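Local coordinates for protein teichoic acid D-alanine hydrolase (Staphylococcus aureus, PDB 5ZH8) that removes D-alanyl esters from wall teichoic acid and lipoteichoic acid, affecting methicillin resistance, autolysis and cell wall structure in this bacterium, at residues L172-K184 against A192-K204. Sequence-based numbering, arbitrary orientation.
Sequences LHQSGLYKYKSSK and AVKAIQKRGIDPK
L177 and I201 face each other as a non-hydrogen-bonded pair in a single antiparallel beta bridge, CA to CA 4.4 Å, in the helical part of a serine beta-lactamase/penicillin-binding-protein fold. The bridge ties the loop after helix 167-171 to the exit of helix 189-199. Two backbone hydrogen bonds flank it: D202 N to G176 O (2.6 Å) and Y178 N to G200 O (3.2 Å). Two glycines with positive phi shape the bridged chains: G176, just before L177, and G200, the first residue past the helix, where the chain turns alongside the loop. Apolar side chains meet next. L177 CD2 meets I201 CD1 at 3.6 Å, while both methyls of L177 approach I196 CG2, the two side chains crossing nearly at right angles. The Y180 ring spans one turn of helix 189-199, from I196 back to A192. Its chi1 of 179° sets CG anti to the backbone N and lays the ring along the helix, CD1 3.5 Å from I196 CG1 and the hydroxyl end reaching A192 CB. The hydroxyl is hydrogen-bonded to Q281, and N212 binds both Y178 O and Y180 N, so residues outside the contact, N212 just before helix 213-227 and Q281, also hold the loop. Flat groups meet beside the bridge. D202 CB sits over one face of the Y178 ring, a CH-pi contact 3.6 Å from the centroid, and the carboxylate stacks with its plane 24° from that of the ring. R199 NH1 lies between Y178 CB over one face of the guanidinium and K181 CD over the opposite face, with K179 O near its plane at the edge. K204 NZ forms a salt bridge with D202 OD1, which lies 3.1 Å from Y178 OH.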
loop_
_atom_site.group_PDB
_atom_site.type_symbol
_atom_site.label_atom_id
_atom_site.label_comp_id
_atom_site.label_asym_id
_atom_site.label_seq_id
_atom_site.Cartn_x
_atom_site.Cartn_y
_atom_site.Cartn_z
ATOM N N LEU A 172 2.504 -17.220 17.660
ATOM C CA LEU A 172 2.106 -17.776 16.361
ATOM C C LEU A 172 0.966 -17.003 15.674
ATOM O O LEU A 172 0.516 -17.408 14.599
ATOM C CB LEU A 172 1.686 -19.250 16.518
ATOM C CG LEU A 172 2.720 -20.286 16.969
ATOM C CD1 LEU A 172 2.035 -21.608 17.279
ATOM C CD2 LEU A 172 3.812 -20.488 15.935
ATOM N N HIS A 173 0.511 -15.904 16.279
ATOM C CA HIS A 173 -0.642 -15.132 15.785
ATOM C C HIS A 173 -1.920 -15.965 15.674
ATOM O O HIS A 173 -2.508 -16.058 14.604
ATOM C CB HIS A 173 -0.338 -14.456 14.438
ATOM C CG HIS A 173 0.752 -13.434 14.502
ATOM N ND1 HIS A 173 0.646 -12.275 15.242
ATOM C CD2 HIS A 173 1.960 -13.389 13.898
ATOM C CE1 HIS A 173 1.754 -11.568 15.102
ATOM N NE2 HIS A 173 2.570 -12.224 14.297
ATOM N N GLN A 174 -2.341 -16.562 16.786
ATOM C CA GLN A 174 -3.588 -17.328 16.844
ATOM C C GLN A 174 -4.230 -17.240 18.230
ATOM O O GLN A 174 -4.774 -18.219 18.745
ATOM C CB GLN A 174 -3.332 -18.788 16.460
ATOM C CG GLN A 174 -2.292 -19.487 17.323
ATOM C CD GLN A 174 -2.111 -20.952 16.960
ATOM O OE1 GLN A 174 -2.228 -21.341 15.795
ATOM N NE2 GLN A 174 -1.820 -21.774 17.961
ATOM N N SER A 175 -4.186 -16.044 18.811
ATOM C CA SER A 175 -4.665 -15.815 20.171
ATOM C C SER A 175 -6.170 -15.571 20.239
ATOM O O SER A 175 -6.808 -15.865 21.250
ATOM C CB SER A 175 -3.929 -14.622 20.772
ATOM O OG SER A 175 -4.149 -13.451 20.007
ATOM N N GLY A 176 -6.731 -15.024 19.166
ATOM C CA GLY A 176 -8.144 -14.656 19.136
ATOM C C GLY A 176 -8.395 -13.241 19.620
ATOM O O GLY A 176 -9.545 -12.829 19.765
ATOM N N LEU A 177 -7.322 -12.490 19.857
ATOM C CA LEU A 177 -7.435 -11.094 20.249
ATOM C C LEU A 177 -7.865 -10.273 19.035
ATOM O O LEU A 177 -7.406 -10.523 17.914
ATOM C CB LEU A 177 -6.093 -10.568 20.777
ATOM C CG LEU A 177 -5.589 -11.047 22.142
ATOM C CD1 LEU A 177 -4.106 -10.736 22.275
ATOM C CD2 LEU A 177 -6.370 -10.430 23.287
ATOM N N TYR A 178 -8.748 -9.301 19.260
ATOM C CA TYR A 178 -9.118 -8.343 18.224
ATOM C C TYR A 178 -7.870 -7.638 17.709
ATOM O O TYR A 178 -6.902 -7.459 18.450
ATOM C CB TYR A 178 -10.112 -7.304 18.762
ATOM C CG TYR A 178 -11.530 -7.813 18.910
ATOM C CD1 TYR A 178 -12.359 -7.944 17.801
ATOM C CD2 TYR A 178 -12.046 -8.147 20.157
ATOM C CE1 TYR A 178 -13.658 -8.405 17.930
ATOM C CE2 TYR A 178 -13.344 -8.614 20.294
ATOM C CZ TYR A 178 -14.144 -8.741 19.176
ATOM O OH TYR A 178 -15.432 -9.199 19.297
ATOM N N LYS A 179 -7.892 -7.242 16.437
ATOM C CA LYS A 179 -6.745 -6.571 15.831
ATOM C C LYS A 179 -6.461 -5.262 16.562
ATOM O O LYS A 179 -7.386 -4.539 16.921
ATOM C CB LYS A 179 -6.981 -6.317 14.342
ATOM C CG LYS A 179 -5.779 -6.639 13.464
ATOM C CD LYS A 179 -6.082 -6.401 11.990
ATOM C CE LYS A 179 -4.806 -6.401 11.158
ATOM N NZ LYS A 179 -5.069 -6.188 9.706
ATOM N N TYR A 180 -5.177 -4.975 16.779
ATOM C CA TYR A 180 -4.753 -3.837 17.571
ATOM C C TYR A 180 -5.133 -2.580 16.825
ATOM O O TYR A 180 -4.731 -2.371 15.681
ATOM C CB TYR A 180 -3.249 -3.828 17.807
ATOM C CG TYR A 180 -2.762 -2.639 18.616
ATOM C CD1 TYR A 180 -3.167 -2.464 19.930
ATOM C CD2 TYR A 180 -1.888 -1.700 18.073
ATOM C CE1 TYR A 180 -2.720 -1.389 20.686
ATOM C CE2 TYR A 180 -1.434 -0.626 18.821
ATOM C CZ TYR A 180 -1.853 -0.473 20.127
ATOM O OH TYR A 180 -1.407 0.599 20.864
ATOM N N LYS A 181 -5.951 -1.764 17.465
ATOM C CA LYS A 181 -6.327 -0.470 16.934
ATOM C C LYS A 181 -5.489 0.554 17.681
ATOM O O LYS A 181 -5.792 0.867 18.834
ATOM C CB LYS A 181 -7.819 -0.214 17.158
ATOM C CG LYS A 181 -8.728 -0.851 16.114
ATOM C CD LYS A 181 -10.162 -0.356 16.246
ATOM C CE LYS A 181 -10.330 1.077 15.760
ATOM N NZ LYS A 181 -11.473 1.739 16.450
ATOM N N SER A 182 -4.439 1.065 17.033
ATOM C CA SER A 182 -3.554 2.062 17.642
ATOM C C SER A 182 -4.278 3.380 17.973
ATOM O O SER A 182 -5.331 3.686 17.409
ATOM C CB SER A 182 -2.369 2.347 16.720
ATOM O OG SER A 182 -2.826 2.670 15.418
ATOM N N SER A 183 -3.710 4.132 18.918
ATOM C CA SER A 183 -4.201 5.461 19.273
ATOM C C SER A 183 -3.034 6.371 19.653
ATOM O O SER A 183 -2.063 5.922 20.260
ATOM C CB SER A 183 -5.190 5.378 20.433
ATOM O OG SER A 183 -5.710 6.659 20.738
ATOM N N LYS A 184 -3.143 7.650 19.302
ATOM C CA LYS A 184 -2.115 8.640 19.632
ATOM C C LYS A 184 -2.105 8.920 21.131
ATOM O O LYS A 184 -1.093 9.349 21.686
ATOM C CB LYS A 184 -2.359 9.944 18.861
ATOM C CG LYS A 184 -2.281 9.795 17.347
ATOM C CD LYS A 184 -2.613 11.114 16.654
ATOM C CE LYS A 184 -2.070 11.181 15.237
ATOM N NZ LYS A 184 -2.377 12.467 14.545
ATOM N N ALA A 192 -0.900 0.636 25.698
ATOM C CA ALA A 192 -1.257 -0.144 24.514
ATOM C C ALA A 192 -1.760 -1.541 24.882
ATOM O O ALA A 192 -2.808 -1.970 24.398
ATOM C CB ALA A 192 -0.070 -0.249 23.568
ATOM N N VAL A 193 -1.017 -2.240 25.744
ATOM C CA VAL A 193 -1.386 -3.603 26.157
ATOM C C VAL A 193 -2.570 -3.605 27.131
ATOM O O VAL A 193 -3.340 -4.565 27.164
ATOM C CB VAL A 193 -0.184 -4.386 26.747
ATOM C CG1 VAL A 193 -0.608 -5.769 27.239
ATOM C CG2 VAL A 193 0.925 -4.492 25.711
ATOM N N LYS A 194 -2.718 -2.538 27.913
ATOM C CA LYS A 194 -3.905 -2.381 28.752
ATOM C C LYS A 194 -5.138 -2.039 27.910
ATOM O O LYS A 194 -6.257 -2.335 28.300
ATOM C CB LYS A 194 -3.670 -1.358 29.876
ATOM C CG LYS A 194 -3.464 -2.035 31.226
ATOM C CD LYS A 194 -2.597 -1.258 32.206
ATOM C CE LYS A 194 -2.400 -2.057 33.499
ATOM N NZ LYS A 194 -2.006 -1.239 34.687
ATOM N N ALA A 195 -4.928 -1.423 26.754
ATOM C CA ALA A 195 -6.011 -1.213 25.791
ATOM C C ALA A 195 -6.445 -2.534 25.153
ATOM O O ALA A 195 -7.643 -2.812 25.054
ATOM C CB ALA A 195 -5.595 -0.214 24.719
ATOM N N ILE A 196 -5.466 -3.340 24.736
ATOM C CA ILE A 196 -5.706 -4.658 24.124
ATOM C C ILE A 196 -6.433 -5.608 25.071
ATOM O O ILE A 196 -7.232 -6.438 24.648
ATOM C CB ILE A 196 -4.366 -5.345 23.748
ATOM C CG1 ILE A 196 -3.697 -4.647 22.561
ATOM C CG2 ILE A 196 -4.562 -6.823 23.429
ATOM C CD1 ILE A 196 -2.227 -4.987 22.415
ATOM N N GLN A 197 -6.123 -5.500 26.355
ATOM C CA GLN A 197 -6.760 -6.345 27.362
ATOM C C GLN A 197 -8.253 -6.027 27.485
ATOM O O GLN A 197 -9.063 -6.938 27.608
ATOM C CB GLN A 197 -6.031 -6.233 28.714
ATOM C CG GLN A 197 -6.475 -7.235 29.767
ATOM C CD GLN A 197 -7.726 -6.832 30.519
ATOM O OE1 GLN A 197 -8.005 -5.650 30.693
ATOM N NE2 GLN A 197 -8.482 -7.821 30.974
ATOM N N LYS A 198 -8.609 -4.743 27.435
ATOM C CA LYS A 198 -10.013 -4.331 27.458
ATOM C C LYS A 198 -10.787 -4.861 26.237
ATOM O O LYS A 198 -11.902 -5.371 26.381
ATOM C CB LYS A 198 -10.137 -2.801 27.566
ATOM C CG LYS A 198 -11.541 -2.287 27.855
ATOM C CD LYS A 198 -12.024 -2.660 29.249
ATOM C CE LYS A 198 -13.317 -1.932 29.589
ATOM N NZ LYS A 198 -13.858 -2.282 30.933
ATOM N N ARG A 199 -10.203 -4.743 25.046
ATOM C CA ARG A 199 -10.852 -5.234 23.836
ATOM C C ARG A 199 -11.018 -6.747 23.899
ATOM O O ARG A 199 -12.046 -7.269 23.499
ATOM C CB ARG A 199 -10.055 -4.859 22.598
ATOM C CG ARG A 199 -9.918 -3.364 22.378
ATOM C CD ARG A 199 -9.811 -3.061 20.898
ATOM N NE ARG A 199 -11.101 -3.259 20.240
ATOM C CZ ARG A 199 -11.272 -3.589 18.961
ATOM N NH1 ARG A 199 -10.233 -3.789 18.143
ATOM N NH2 ARG A 199 -12.509 -3.739 18.490
ATOM N N GLY A 200 -9.972 -7.435 24.350
ATOM C CA GLY A 200 -10.036 -8.855 24.643
ATOM C C GLY A 200 -10.206 -9.752 23.435
ATOM O O GLY A 200 -9.724 -9.459 22.332
ATOM N N ILE A 201 -10.923 -10.850 23.652
ATOM C CA ILE A 201 -11.025 -11.949 22.682
ATOM C C ILE A 201 -12.191 -11.774 21.716
ATOM O O ILE A 201 -13.228 -11.208 22.062
ATOM C CB ILE A 201 -11.092 -13.326 23.414
ATOM C CG1 ILE A 201 -9.708 -13.964 23.428
ATOM C CG2 ILE A 201 -12.027 -14.337 22.749
ATOM C CD1 ILE A 201 -8.645 -13.079 24.034
ATOM N N ASP A 202 -11.993 -12.279 20.502
ATOM C CA ASP A 202 -13.032 -12.350 19.490
ATOM C C ASP A 202 -13.391 -13.826 19.280
ATOM O O ASP A 202 -12.598 -14.574 18.693
ATOM C CB ASP A 202 -12.527 -11.727 18.192
ATOM C CG ASP A 202 -13.583 -11.696 17.113
ATOM O OD1 ASP A 202 -14.782 -11.612 17.446
ATOM O OD2 ASP A 202 -13.209 -11.747 15.924
ATOM N N PRO A 203 -14.566 -14.259 19.784
ATOM C CA PRO A 203 -14.894 -15.685 19.811
ATOM C C PRO A 203 -14.730 -16.407 18.485
ATOM O O PRO A 203 -14.076 -17.437 18.459
ATOM C CB PRO A 203 -16.355 -15.702 20.254
ATOM C CG PRO A 203 -16.473 -14.514 21.138
ATOM C CD PRO A 203 -15.512 -13.486 20.610
ATOM N N LYS A 204 -15.305 -15.874 17.407
ATOM C CA LYS A 204 -15.258 -16.518 16.085
ATOM C C LYS A 204 -13.830 -16.757 15.583
ATOM O O LYS A 204 -13.572 -17.729 14.880
ATOM C CB LYS A 204 -16.068 -15.714 15.054
ATOM C CG LYS A 204 -15.538 -14.323 14.713
ATOM C CD LYS A 204 -16.446 -13.593 13.726
ATOM C CE LYS A 204 -17.789 -13.192 14.333
ATOM N NZ LYS A 204 -17.640 -12.325 15.537
#